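Local coordinates for putative pectin lyase (Geobacillus virus E2, PDB 7CHU), which probably serves as a trimeric tailspike that recognises the host surface and may cleave surface polysaccharide with its pectate lyase-like beta-helix, at residues A[278-291]-A[310-323]. Numbering follows the deposited sequence.
Sequences RNGNNQFIGCKFHG and DGDVTYVMNCYFYQ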
# COMPACT_ATOMS: atom_id res chain seq x y z
N ARG A 278 10.32 7.77 -22.83
CA ARG A 278 10.13 8.52 -21.61
C ARG A 278 10.05 7.59 -20.40
O ARG A 278 9.67 6.42 -20.52
CB ARG A 278 8.86 9.38 -21.71
CG ARG A 278 8.93 10.39 -22.88
CD ARG A 278 7.55 10.99 -23.19
NE ARG A 278 6.81 11.32 -21.97
CZ ARG A 278 7.09 12.35 -21.16
NH1 ARG A 278 8.07 13.19 -21.45
NH2 ARG A 278 6.37 12.53 -20.05
N ASN A 279 10.47 8.11 -19.25
CA ASN A 279 10.30 7.41 -17.99
C ASN A 279 8.84 7.02 -17.82
O ASN A 279 7.92 7.79 -18.16
CB ASN A 279 10.77 8.28 -16.82
CG ASN A 279 12.29 8.55 -16.87
OD1 ASN A 279 13.08 7.66 -17.20
ND2 ASN A 279 12.69 9.76 -16.54
N GLY A 280 8.60 5.82 -17.32
CA GLY A 280 7.23 5.34 -17.25
C GLY A 280 7.01 4.31 -16.16
O GLY A 280 7.92 3.60 -15.75
N ASN A 281 5.76 4.24 -15.71
CA ASN A 281 5.31 3.14 -14.86
C ASN A 281 6.10 3.05 -13.56
O ASN A 281 6.35 1.97 -13.03
CB ASN A 281 5.35 1.82 -15.63
CG ASN A 281 3.98 1.41 -16.10
OD1 ASN A 281 3.10 1.07 -15.28
ND2 ASN A 281 3.76 1.47 -17.41
N ASN A 282 6.45 4.19 -13.01
CA ASN A 282 7.07 4.25 -11.70
C ASN A 282 6.03 4.61 -10.65
O ASN A 282 5.02 5.23 -10.97
CB ASN A 282 8.20 5.25 -11.74
CG ASN A 282 9.17 4.91 -12.85
OD1 ASN A 282 9.82 3.86 -12.78
ND2 ASN A 282 9.23 5.75 -13.90
N GLN A 283 6.27 4.22 -9.40
CA GLN A 283 5.23 4.30 -8.38
C GLN A 283 5.78 4.89 -7.09
O GLN A 283 6.93 4.64 -6.72
CB GLN A 283 4.64 2.91 -8.09
CG GLN A 283 4.08 2.20 -9.32
CD GLN A 283 2.94 1.25 -8.98
OE1 GLN A 283 2.44 1.24 -7.85
NE2 GLN A 283 2.52 0.46 -9.97
N PHE A 284 4.92 5.64 -6.40
CA PHE A 284 5.17 6.16 -5.06
C PHE A 284 3.96 5.79 -4.22
O PHE A 284 2.87 6.33 -4.43
CB PHE A 284 5.38 7.67 -5.09
CG PHE A 284 6.58 8.07 -5.90
CD1 PHE A 284 6.48 8.23 -7.27
CD2 PHE A 284 7.81 8.24 -5.29
CE1 PHE A 284 7.61 8.54 -8.04
CE2 PHE A 284 8.95 8.57 -6.05
CZ PHE A 284 8.85 8.72 -7.42
N ILE A 285 4.13 4.85 -3.29
CA ILE A 285 3.02 4.31 -2.50
C ILE A 285 3.25 4.71 -1.05
O ILE A 285 4.22 4.28 -0.42
CB ILE A 285 2.89 2.79 -2.66
CG1 ILE A 285 2.70 2.43 -4.15
CG2 ILE A 285 1.74 2.23 -1.75
CD1 ILE A 285 2.84 0.93 -4.45
N GLY A 286 2.37 5.54 -0.52
CA GLY A 286 2.48 5.89 0.88
C GLY A 286 3.65 6.78 1.22
O GLY A 286 4.08 6.80 2.37
N CYS A 287 4.16 7.55 0.26
CA CYS A 287 5.38 8.30 0.50
C CYS A 287 5.08 9.68 1.10
O CYS A 287 3.98 10.23 0.95
CB CYS A 287 6.21 8.42 -0.78
SG CYS A 287 6.82 6.81 -1.40
N LYS A 288 6.07 10.19 1.83
CA LYS A 288 6.00 11.50 2.49
C LYS A 288 6.87 12.49 1.72
O LYS A 288 8.02 12.19 1.42
CB LYS A 288 6.51 11.38 3.93
CG LYS A 288 6.77 12.73 4.63
CD LYS A 288 7.16 12.50 6.08
CE LYS A 288 7.49 13.78 6.80
NZ LYS A 288 7.55 13.57 8.27
N PHE A 289 6.33 13.69 1.41
CA PHE A 289 7.06 14.77 0.74
C PHE A 289 6.89 16.04 1.58
O PHE A 289 5.85 16.71 1.51
CB PHE A 289 6.56 15.00 -0.69
CG PHE A 289 6.68 13.80 -1.59
CD1 PHE A 289 5.61 12.91 -1.71
CD2 PHE A 289 7.84 13.54 -2.29
CE1 PHE A 289 5.71 11.76 -2.53
CE2 PHE A 289 7.95 12.43 -3.13
CZ PHE A 289 6.89 11.52 -3.25
N HIS A 290 7.92 16.37 2.36
CA HIS A 290 7.81 17.36 3.43
C HIS A 290 8.82 18.47 3.21
O HIS A 290 10.00 18.20 3.01
CB HIS A 290 8.05 16.66 4.77
CG HIS A 290 7.64 17.43 5.98
ND1 HIS A 290 8.32 18.55 6.43
CD2 HIS A 290 6.67 17.19 6.91
CE1 HIS A 290 7.77 18.98 7.55
NE2 HIS A 290 6.77 18.18 7.86
N GLY A 291 8.38 19.72 3.27
CA GLY A 291 9.25 20.82 2.94
C GLY A 291 10.32 21.09 3.97
O GLY A 291 10.45 20.42 5.00
N ASP A 310 8.32 14.70 -15.19
CA ASP A 310 8.48 14.52 -16.64
C ASP A 310 8.53 13.02 -16.92
O ASP A 310 9.59 12.41 -17.12
CB ASP A 310 9.73 15.24 -17.15
CG ASP A 310 9.96 15.08 -18.66
OD1 ASP A 310 9.00 14.78 -19.43
OD2 ASP A 310 11.12 15.25 -19.07
N GLY A 311 7.34 12.42 -16.95
CA GLY A 311 7.19 10.98 -17.12
C GLY A 311 5.74 10.62 -17.38
O GLY A 311 4.84 11.45 -17.24
N ASP A 312 5.53 9.35 -17.74
CA ASP A 312 4.20 8.85 -18.06
C ASP A 312 3.81 7.71 -17.13
O ASP A 312 4.67 7.00 -16.59
CB ASP A 312 4.13 8.36 -19.51
CG ASP A 312 4.49 9.46 -20.51
OD1 ASP A 312 4.10 10.64 -20.32
OD2 ASP A 312 5.16 9.12 -21.51
N VAL A 313 2.50 7.52 -16.96
CA VAL A 313 1.95 6.39 -16.21
C VAL A 313 2.64 6.24 -14.86
O VAL A 313 3.04 5.14 -14.47
CB VAL A 313 2.06 5.07 -17.00
CG1 VAL A 313 1.06 4.04 -16.47
CG2 VAL A 313 1.84 5.31 -18.49
N THR A 314 2.80 7.34 -14.15
CA THR A 314 3.30 7.28 -12.79
C THR A 314 2.13 7.11 -11.83
O THR A 314 1.05 7.68 -12.03
CB THR A 314 4.08 8.56 -12.45
OG1 THR A 314 4.98 8.86 -13.53
CG2 THR A 314 4.87 8.42 -11.14
N TYR A 315 2.35 6.35 -10.77
CA TYR A 315 1.30 6.09 -9.78
C TYR A 315 1.71 6.79 -8.49
O TYR A 315 2.70 6.39 -7.86
CB TYR A 315 1.11 4.60 -9.54
CG TYR A 315 0.88 3.73 -10.77
CD1 TYR A 315 1.90 3.51 -11.68
CD2 TYR A 315 -0.35 3.09 -10.98
CE1 TYR A 315 1.72 2.69 -12.78
CE2 TYR A 315 -0.55 2.27 -12.08
CZ TYR A 315 0.50 2.07 -12.98
OH TYR A 315 0.33 1.25 -14.07
N VAL A 316 0.99 7.83 -8.11
CA VAL A 316 1.25 8.52 -6.85
C VAL A 316 0.08 8.20 -5.93
O VAL A 316 -0.96 8.87 -5.95
CB VAL A 316 1.44 10.03 -7.06
CG1 VAL A 316 1.86 10.71 -5.77
CG2 VAL A 316 2.49 10.31 -8.19
N MET A 317 0.26 7.16 -5.11
CA MET A 317 -0.81 6.55 -4.33
C MET A 317 -0.68 6.91 -2.86
O MET A 317 0.35 6.62 -2.22
CB MET A 317 -0.81 5.03 -4.49
CG MET A 317 -0.77 4.55 -5.93
SD MET A 317 -2.24 5.02 -6.88
CE MET A 317 -3.53 4.11 -6.00
N ASN A 318 -1.74 7.50 -2.31
CA ASN A 318 -1.84 7.86 -0.89
C ASN A 318 -0.53 8.45 -0.37
O ASN A 318 0.08 7.99 0.59
CB ASN A 318 -2.32 6.66 -0.03
CG ASN A 318 -1.72 5.31 -0.43
OD1 ASN A 318 -2.05 4.73 -1.48
ND2 ASN A 318 -0.85 4.77 0.43
N CYS A 319 -0.09 9.51 -1.05
CA CYS A 319 1.11 10.21 -0.62
C CYS A 319 0.74 11.51 0.08
O CYS A 319 -0.34 12.08 -0.13
CB CYS A 319 2.07 10.48 -1.78
SG CYS A 319 2.75 8.98 -2.56
N TYR A 320 1.66 11.96 0.92
CA TYR A 320 1.51 13.12 1.78
C TYR A 320 2.44 14.23 1.28
O TYR A 320 3.66 14.02 1.18
CB TYR A 320 1.84 12.73 3.22
CG TYR A 320 2.17 13.88 4.16
CD1 TYR A 320 1.26 14.90 4.42
CD2 TYR A 320 3.40 13.91 4.80
CE1 TYR A 320 1.58 15.94 5.30
CE2 TYR A 320 3.73 14.93 5.66
CZ TYR A 320 2.82 15.93 5.90
OH TYR A 320 3.21 16.91 6.76
N PHE A 321 1.86 15.38 0.96
CA PHE A 321 2.60 16.55 0.49
C PHE A 321 2.38 17.70 1.45
O PHE A 321 1.23 18.01 1.79
CB PHE A 321 2.14 16.96 -0.91
CG PHE A 321 2.54 16.00 -2.00
CD1 PHE A 321 1.77 14.86 -2.26
CD2 PHE A 321 3.69 16.22 -2.76
CE1 PHE A 321 2.13 13.95 -3.25
CE2 PHE A 321 4.07 15.33 -3.77
CZ PHE A 321 3.29 14.20 -4.02
N TYR A 322 3.46 18.37 1.86
CA TYR A 322 3.33 19.48 2.80
C TYR A 322 4.43 20.50 2.57
O TYR A 322 5.60 20.14 2.43
CB TYR A 322 3.35 18.97 4.25
CG TYR A 322 3.61 20.05 5.27
CD1 TYR A 322 2.66 21.02 5.52
CD2 TYR A 322 4.81 20.10 5.95
CE1 TYR A 322 2.90 22.02 6.45
CE2 TYR A 322 5.06 21.08 6.87
CZ TYR A 322 4.10 22.03 7.13
OH TYR A 322 4.37 23.02 8.04
N GLN A 323 4.04 21.78 2.53
CA GLN A 323 4.95 22.93 2.57
C GLN A 323 5.90 22.98 1.37
O GLN A 323 7.05 22.52 1.45
CB GLN A 323 5.74 22.92 3.88
CG GLN A 323 6.39 24.25 4.27
CD GLN A 323 5.40 25.25 4.89
OE1 GLN A 323 4.19 25.07 4.81
NE2 GLN A 323 5.93 26.33 5.47
O HOH W 1 6.42 6.88 -14.30
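Phe289 lies on Phe321 in an offset stack, ring centroids 4.6 Å apart and planes 12° from parallel, inside a right-handed parallel beta-helix where 278-291 and 310-323 are equivalent stretches of successive coils. The two run in register, strand 283-285 beside 315-317 and 288-290 beside 320-323. The strand face they share sends both phenylalanines inward; with CG anti to the carbonyl carbon in each (chi1 -59° and -70°), the rings come to lie side by side and nearly parallel. Met307, on strand 307-309 of another face of the coil, packs against Phe289 in the interior. Cys319 sits at the edge of the Phe289 ring, and its SG accepts a bond from Cys287 N at 3.5 Å, at the bend between the two strands.

On the outward side, the edge of Tyr322 meets the face of His290, with Tyr322 CD2 3.3 Å from His290 NE2. That histidine is steadied by its own ND1, bonded to Gly291 O. Farther along, the Gln283 amide lies over one face of the Tyr315 ring, NE2 above its centre, while the same NE2 bonds to Asn318 O of the second subunit; the ring therefore backs an intersubunit bond. Tyr315 OH donates to Asn281 OD1 (3.0 Å), which fixes the hydroxyl end of that ring.

One water bridges the coils, accepting from Asn282 N and donating to Asp312 O and to Thr314 OG1, the last at 2.6 Å. At the far end Arg278, bent at chi3, brings its guanidinium between two carboxylates: NH1 reaches Asp310 OD1 at 2.7 Å, on the syn side, and the NE and NH2 edge grips Asp312 side-on, NE reaching OD2 at 2.8 Å from above the carboxylate plane.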